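Local coordinates for protein PA1221 (Pseudomonas aeruginosa, PDB 4DG8) that belongs to the ANL superfamily of AMP-binding enzymes, combines this part with a phosphopantetheine attachment site, and holds adenosine monophosphate in the model, at residues 436-441 / 483-488; 449-454 / 458-463. All blocks are in the same frame, centred on the assembly; numbering follows the deposited sequence.

Contacts 1 and 2 lie about 11 Å apart, centre to centre, and build one small alpha/beta unit late in the chain. In sequence they are nested: helix 431-439 supplies the first half of contact 1, the hairpin of strands 444-454 and 457-466 forms contact 2, and 483-488 then closes the loop, running into strand 487-490. These three strands make one sheet, with 457-466 in the middle, antiparallel to 444-454 and parallel to 487-490. The two contacts meet there, where H486 N probably bonds to L460 O and A487 O probably accepts from C462 N. Both thus reach the same sheet, which extends toward the AMP site at K458.

Contact 1. Residues 436-441 / 483-488; sequences QRFRRQ and QRPHAC
The apolar layer between helix 431-439 and one face of a three-stranded sheet is where F438 meets P485 and C488. The phenyl group leaves the helix toward the incoming segment, and P485 approaches it from the opposite direction. The far end of the ring does the touching: F438 CZ lies 3.7 Å from P485 CG. The same F438 CZ is 3.9 Å from P485 CD. One corner of the pyrrolidine ring, CG with CD beside it, is therefore set against the end of the phenyl.

C488 adds a second, looser contact. Its SG is 4.2 Å from F438 CE1 and 5.3 Å from the centroid of the F438 ring, in a direction 63° off the ring normal. This is an oblique cysteine sulfur-aromatic contact. F438 has a first torsion of -91°, about 30° past the staggered -60°, which turns the ring so that CZ meets P485 and CE1 comes nearest C488.

Neighbours complete the setting. C462 of the central strand touches both F438 and P485, and L475 and L476 of helix 473-478 pack on F438 and P485 respectively. On another side of helix 431-439, R439 NE forms a salt bridge with D446 OD1.

No hydrogen bond crosses between 436-441 and 483-488, and their joint buried surface is a modest 114 Å². F438 and P485 are nonetheless buried, so the chemistry here is one of dispersion and exclusion of water: it joins helix to sheet by fit of shape, and no polar bond between these segments directs it.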
loop_
_atom_site.group_PDB
_atom_site.type_symbol
_atom_site.label_atom_id
_atom_site.label_comp_id
_atom_site.label_asym_id
_atom_site.label_seq_id
_atom_site.Cartn_x
_atom_site.Cartn_y
_atom_site.Cartn_z
ATOM N N GLN A 436 3.336 -10.927 -22.289
ATOM C CA GLN A 436 3.565 -12.279 -22.785
ATOM C C GLN A 436 2.258 -13.062 -22.721
ATOM O O GLN A 436 1.968 -13.891 -23.587
ATOM C CB GLN A 436 4.671 -12.971 -21.980
ATOM C CG GLN A 436 4.941 -14.423 -22.385
ATOM C CD GLN A 436 5.313 -14.580 -23.858
ATOM O OE1 GLN A 436 4.762 -15.430 -24.559
ATOM N NE2 GLN A 436 6.256 -13.767 -24.326
ATOM N N ARG A 437 1.460 -12.765 -21.702
ATOM C CA ARG A 437 0.146 -13.373 -21.548
ATOM C C ARG A 437 -0.834 -12.990 -22.676
ATOM O O ARG A 437 -1.588 -13.837 -23.176
ATOM C CB ARG A 437 -0.427 -13.044 -20.168
ATOM C CG ARG A 437 -1.763 -13.688 -19.908
ATOM C CD ARG A 437 -2.201 -13.548 -18.451
ATOM N NE ARG A 437 -3.429 -14.318 -18.254
ATOM C CZ ARG A 437 -4.292 -14.149 -17.256
ATOM N NH1 ARG A 437 -4.081 -13.223 -16.323
ATOM N NH2 ARG A 437 -5.378 -14.916 -17.201
ATOM N N PHE A 438 -0.825 -11.719 -23.079
ATOM C CA PHE A 438 -1.586 -11.305 -24.255
ATOM C C PHE A 438 -1.101 -12.027 -25.521
ATOM O O PHE A 438 -1.912 -12.468 -26.336
ATOM C CB PHE A 438 -1.522 -9.785 -24.461
ATOM C CG PHE A 438 -2.637 -9.025 -23.790
ATOM C CD1 PHE A 438 -3.824 -8.774 -24.463
ATOM C CD2 PHE A 438 -2.492 -8.545 -22.494
ATOM C CE1 PHE A 438 -4.857 -8.070 -23.852
ATOM C CE2 PHE A 438 -3.522 -7.836 -21.875
ATOM C CZ PHE A 438 -4.705 -7.602 -22.555
ATOM N N ARG A 439 0.218 -12.145 -25.680
ATOM C CA ARG A 439 0.779 -12.844 -26.841
ATOM C C ARG A 439 0.193 -14.244 -27.021
ATOM O O ARG A 439 0.037 -14.723 -28.147
ATOM C CB ARG A 439 2.303 -12.955 -26.741
ATOM C CG ARG A 439 3.059 -11.745 -27.228
ATOM C CD ARG A 439 4.539 -12.053 -27.363
ATOM N NE ARG A 439 5.322 -10.826 -27.412
ATOM C CZ ARG A 439 5.688 -10.138 -26.335
ATOM N NH1 ARG A 439 5.344 -10.568 -25.126
ATOM N NH2 ARG A 439 6.396 -9.022 -26.462
ATOM N N ARG A 440 -0.126 -14.892 -25.903
ATOM C CA ARG A 440 -0.581 -16.278 -25.912
ATOM C C ARG A 440 -2.061 -16.479 -26.280
ATOM O O ARG A 440 -2.504 -17.622 -26.447
ATOM C CB ARG A 440 -0.240 -16.975 -24.584
ATOM C CG ARG A 440 1.265 -17.124 -24.337
ATOM C CD ARG A 440 1.566 -18.094 -23.206
ATOM N NE ARG A 440 1.043 -17.621 -21.931
ATOM C CZ ARG A 440 1.795 -17.324 -20.877
ATOM N NH1 ARG A 440 3.115 -17.470 -20.935
ATOM N NH2 ARG A 440 1.220 -16.891 -19.761
ATOM N N GLN A 441 -2.825 -15.393 -26.404
ATOM C CA GLN A 441 -4.176 -15.512 -26.952
ATOM C C GLN A 441 -4.041 -15.958 -28.405
ATOM O O GLN A 441 -3.132 -15.521 -29.121
ATOM C CB GLN A 441 -4.950 -14.193 -26.877
ATOM C CG GLN A 441 -5.006 -13.549 -25.504
ATOM C CD GLN A 441 -5.792 -14.372 -24.496
ATOM O OE1 GLN A 441 -5.257 -14.769 -23.459
ATOM N NE2 GLN A 441 -7.069 -14.621 -24.789
ATOM N N GLN A 483 -5.914 -4.181 -14.138
ATOM C CA GLN A 483 -4.986 -4.694 -15.145
ATOM C C GLN A 483 -5.513 -4.665 -16.576
ATOM O O GLN A 483 -4.790 -5.035 -17.500
ATOM C CB GLN A 483 -4.597 -6.139 -14.833
ATOM C CG GLN A 483 -3.801 -6.313 -13.567
ATOM C CD GLN A 483 -3.375 -7.755 -13.353
ATOM O OE1 GLN A 483 -3.661 -8.625 -14.172
ATOM N NE2 GLN A 483 -2.692 -8.012 -12.243
ATOM N N ARG A 484 -6.769 -4.273 -16.768
ATOM C CA ARG A 484 -7.341 -4.263 -18.117
ATOM C C ARG A 484 -6.913 -3.019 -18.858
ATOM O O ARG A 484 -7.113 -1.909 -18.366
ATOM C CB ARG A 484 -8.866 -4.313 -18.073
ATOM C CG ARG A 484 -9.429 -5.607 -17.508
ATOM C CD ARG A 484 -10.893 -5.421 -17.184
ATOM N NE ARG A 484 -11.434 -6.543 -16.435
ATOM C CZ ARG A 484 -12.669 -6.576 -15.951
ATOM N NH1 ARG A 484 -13.482 -5.540 -16.142
ATOM N NH2 ARG A 484 -13.086 -7.640 -15.280
ATOM N N PRO A 485 -6.317 -3.190 -20.047
ATOM C CA PRO A 485 -5.918 -2.008 -20.822
ATOM C C PRO A 485 -7.107 -1.089 -21.054
ATOM O O PRO A 485 -8.225 -1.567 -21.258
ATOM C CB PRO A 485 -5.449 -2.598 -22.149
ATOM C CG PRO A 485 -4.975 -3.967 -21.782
ATOM C CD PRO A 485 -5.891 -4.444 -20.685
ATOM N N HIS A 486 -6.861 0.214 -21.003
ATOM C CA HIS A 486 -7.881 1.200 -21.319
ATOM C C HIS A 486 -8.327 1.038 -22.771
ATOM O O HIS A 486 -9.501 1.221 -23.099
ATOM C CB HIS A 486 -7.338 2.612 -21.092
ATOM C CG HIS A 486 -8.258 3.691 -21.562
ATOM N ND1 HIS A 486 -9.411 4.031 -20.885
ATOM C CD2 HIS A 486 -8.207 4.497 -22.649
ATOM C CE1 HIS A 486 -10.025 5.005 -21.533
ATOM N NE2 HIS A 486 -9.317 5.306 -22.606
ATOM N N ALA A 487 -7.383 0.690 -23.639
ATOM C CA ALA A 487 -7.685 0.449 -25.047
ATOM C C ALA A 487 -6.904 -0.743 -25.604
ATOM O O ALA A 487 -5.692 -0.844 -25.404
ATOM C CB ALA A 487 -7.395 1.701 -25.868
ATOM N N CYS A 488 -7.599 -1.643 -26.296
ATOM C CA CYS A 488 -6.940 -2.707 -27.056
ATOM C C CYS A 488 -7.053 -2.378 -28.530
ATOM O O CYS A 488 -8.158 -2.300 -29.068
ATOM C CB CYS A 488 -7.596 -4.057 -26.809
ATOM S SG CYS A 488 -7.138 -4.828 -25.269
#

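Contact 2. Residues 449-454 / 458-463; sequences LLVRER and KQLLCA
The R452 guanidinium has L461 CD2 on one face, 3.9 Å above its plane, the R454 guanidinium over the other, and Q459 OE1 at its edge, in plane. That oxygen accepts twice: from R452 NE (2.9 Å, nearly straight out from the carbonyl) and more bent from R452 NH2 (3.2 Å, 137° at the hydrogen). The amide is turned 39° from the guanidinium. R452 reaches it with CG between the backbone N and carbonyl carbon (chi1 72°) and a chain extended from there. The facing of two arginines is doubtful: the donors R452 NH1 and R454 NH2 are only 2.8 Å apart, and R454 touches a crystal neighbour.

Beneath these groups, backbone bonds pair L450 with L461 and R452 with Q459. The other sheet face carries L449, V451, L460 and C462; L449 CD2 meets C462 CB at 3.6 Å. K458 starts on this face, but its chain leads away, about 9 Å from AMP, and NZ forms a salt bridge with D286 OD2.

Hydrogen-bonded and non-hydrogen-bonded pairs in turn mark antiparallel strands, and their short connection makes them a beta hairpin, with helix 431-439 packed on L449 and L460 and helix 504-510 on L450.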
loop_
_atom_site.group_PDB
_atom_site.type_symbol
_atom_site.label_atom_id
_atom_site.label_comp_id
_atom_site.label_asym_id
_atom_site.label_seq_id
_atom_site.Cartn_x
_atom_site.Cartn_y
_atom_site.Cartn_z
ATOM N N LEU A 449 2.517 -3.588 -24.498
ATOM C CA LEU A 449 1.803 -2.844 -23.481
ATOM C C LEU A 449 2.531 -1.532 -23.209
ATOM O O LEU A 449 3.737 -1.521 -22.961
ATOM C CB LEU A 449 1.679 -3.665 -22.193
ATOM C CG LEU A 449 0.816 -4.929 -22.294
ATOM C CD1 LEU A 449 0.744 -5.646 -20.956
ATOM C CD2 LEU A 449 -0.576 -4.579 -22.788
ATOM N N LEU A 450 1.783 -0.436 -23.264
ATOM C CA LEU A 450 2.315 0.906 -23.073
ATOM C C LEU A 450 1.602 1.567 -21.898
ATOM O O LEU A 450 0.524 1.131 -21.493
ATOM C CB LEU A 450 2.093 1.754 -24.328
ATOM C CG LEU A 450 2.650 1.284 -25.672
ATOM C CD1 LEU A 450 2.235 2.262 -26.764
ATOM C CD2 LEU A 450 4.168 1.135 -25.627
ATOM N N VAL A 451 2.209 2.615 -21.349
ATOM C CA VAL A 451 1.583 3.383 -20.279
ATOM C C VAL A 451 1.561 4.869 -20.630
ATOM O O VAL A 451 2.523 5.392 -21.195
ATOM C CB VAL A 451 2.300 3.182 -18.919
ATOM C CG1 VAL A 451 1.615 4.002 -17.825
ATOM C CG2 VAL A 451 2.330 1.707 -18.538
ATOM N N ARG A 452 0.454 5.541 -20.314
ATOM C CA ARG A 452 0.366 6.990 -20.513
ATOM C C ARG A 452 -0.359 7.611 -19.331
ATOM O O ARG A 452 -0.920 6.901 -18.505
ATOM C CB ARG A 452 -0.348 7.331 -21.825
ATOM C CG ARG A 452 -1.842 7.061 -21.807
ATOM C CD ARG A 452 -2.488 7.352 -23.151
ATOM N NE ARG A 452 -3.930 7.124 -23.113
ATOM C CZ ARG A 452 -4.733 7.215 -24.169
ATOM N NH1 ARG A 452 -4.234 7.529 -25.359
ATOM N NH2 ARG A 452 -6.036 6.994 -24.040
ATOM N N GLU A 453 -0.334 8.928 -19.210
ATOM C CA GLU A 453 -1.055 9.523 -18.092
ATOM C C GLU A 453 -2.133 10.518 -18.514
ATOM O O GLU A 453 -1.859 11.509 -19.192
ATOM C CB GLU A 453 -0.097 10.125 -17.061
ATOM C CG GLU A 453 -0.763 10.429 -15.720
ATOM C CD GLU A 453 0.144 10.151 -14.533
ATOM O OE1 GLU A 453 0.814 9.093 -14.528
ATOM O OE2 GLU A 453 0.189 10.992 -13.607
ATOM N N ARG A 454 -3.367 10.224 -18.115
ATOM C CA ARG A 454 -4.482 11.143 -18.310
ATOM C C ARG A 454 -4.935 11.583 -16.931
ATOM O O ARG A 454 -5.239 10.751 -16.072
ATOM C CB ARG A 454 -5.630 10.477 -19.072
ATOM C CG ARG A 454 -5.267 10.029 -20.483
ATOM C CD ARG A 454 -4.919 11.223 -21.334
ATOM N NE ARG A 454 -4.223 10.888 -22.574
ATOM C CZ ARG A 454 -4.831 10.589 -23.718
ATOM N NH1 ARG A 454 -6.159 10.558 -23.782
ATOM N NH2 ARG A 454 -4.107 10.312 -24.798
ATOM N N LYS A 458 -2.552 6.632 -14.548
ATOM C CA LYS A 458 -1.816 5.906 -15.557
ATOM C C LYS A 458 -2.796 4.963 -16.235
ATOM O O LYS A 458 -3.583 4.265 -15.583
ATOM C CB LYS A 458 -0.649 5.119 -14.956
ATOM C CG LYS A 458 0.338 5.940 -14.135
ATOM C CD LYS A 458 0.286 5.507 -12.673
ATOM C CE LYS A 458 1.499 5.989 -11.888
ATOM N NZ LYS A 458 1.526 5.384 -10.518
ATOM N N GLN A 459 -2.759 4.977 -17.557
ATOM C CA GLN A 459 -3.583 4.118 -18.364
ATOM C C GLN A 459 -2.666 3.150 -19.061
ATOM O O GLN A 459 -1.567 3.508 -19.506
ATOM C CB GLN A 459 -4.386 4.931 -19.385
ATOM C CG GLN A 459 -5.489 5.767 -18.760
ATOM C CD GLN A 459 -6.205 6.662 -19.760
ATOM O OE1 GLN A 459 -5.720 6.896 -20.868
ATOM N NE2 GLN A 459 -7.364 7.177 -19.365
ATOM N N LEU A 460 -3.125 1.909 -19.111
ATOM C CA LEU A 460 -2.470 0.857 -19.844
ATOM C C LEU A 460 -3.071 0.875 -21.243
ATOM O O LEU A 460 -4.276 1.066 -21.409
ATOM C CB LEU A 460 -2.742 -0.474 -19.156
ATOM C CG LEU A 460 -1.860 -1.668 -19.495
ATOM C CD1 LEU A 460 -0.401 -1.366 -19.178
ATOM C CD2 LEU A 460 -2.349 -2.882 -18.713
ATOM N N LEU A 461 -2.221 0.722 -22.247
ATOM C CA LEU A 461 -2.664 0.652 -23.631
ATOM C C LEU A 461 -2.105 -0.627 -24.223
ATOM O O LEU A 461 -0.953 -0.974 -23.972
ATOM C CB LEU A 461 -2.167 1.858 -24.430
ATOM C CG LEU A 461 -2.683 3.243 -24.030
ATOM C CD1 LEU A 461 -2.205 4.282 -25.030
ATOM C CD2 LEU A 461 -4.200 3.249 -23.933
ATOM N N CYS A 462 -2.913 -1.342 -24.994
ATOM C CA CYS A 462 -2.456 -2.587 -25.603
ATOM C C CYS A 462 -2.506 -2.561 -27.132
ATOM O O CYS A 462 -3.588 -2.475 -27.720
ATOM C CB CYS A 462 -3.280 -3.771 -25.097
ATOM S SG CYS A 462 -3.054 -5.276 -26.086
ATOM N N ALA A 463 -1.335 -2.648 -27.764
ATOM C CA ALA A 463 -1.247 -2.759 -29.221
ATOM C C ALA A 463 -0.931 -4.202 -29.610
ATOM O O ALA A 463 -0.115 -4.855 -28.966
ATOM C CB ALA A 463 -0.184 -1.814 -29.764
#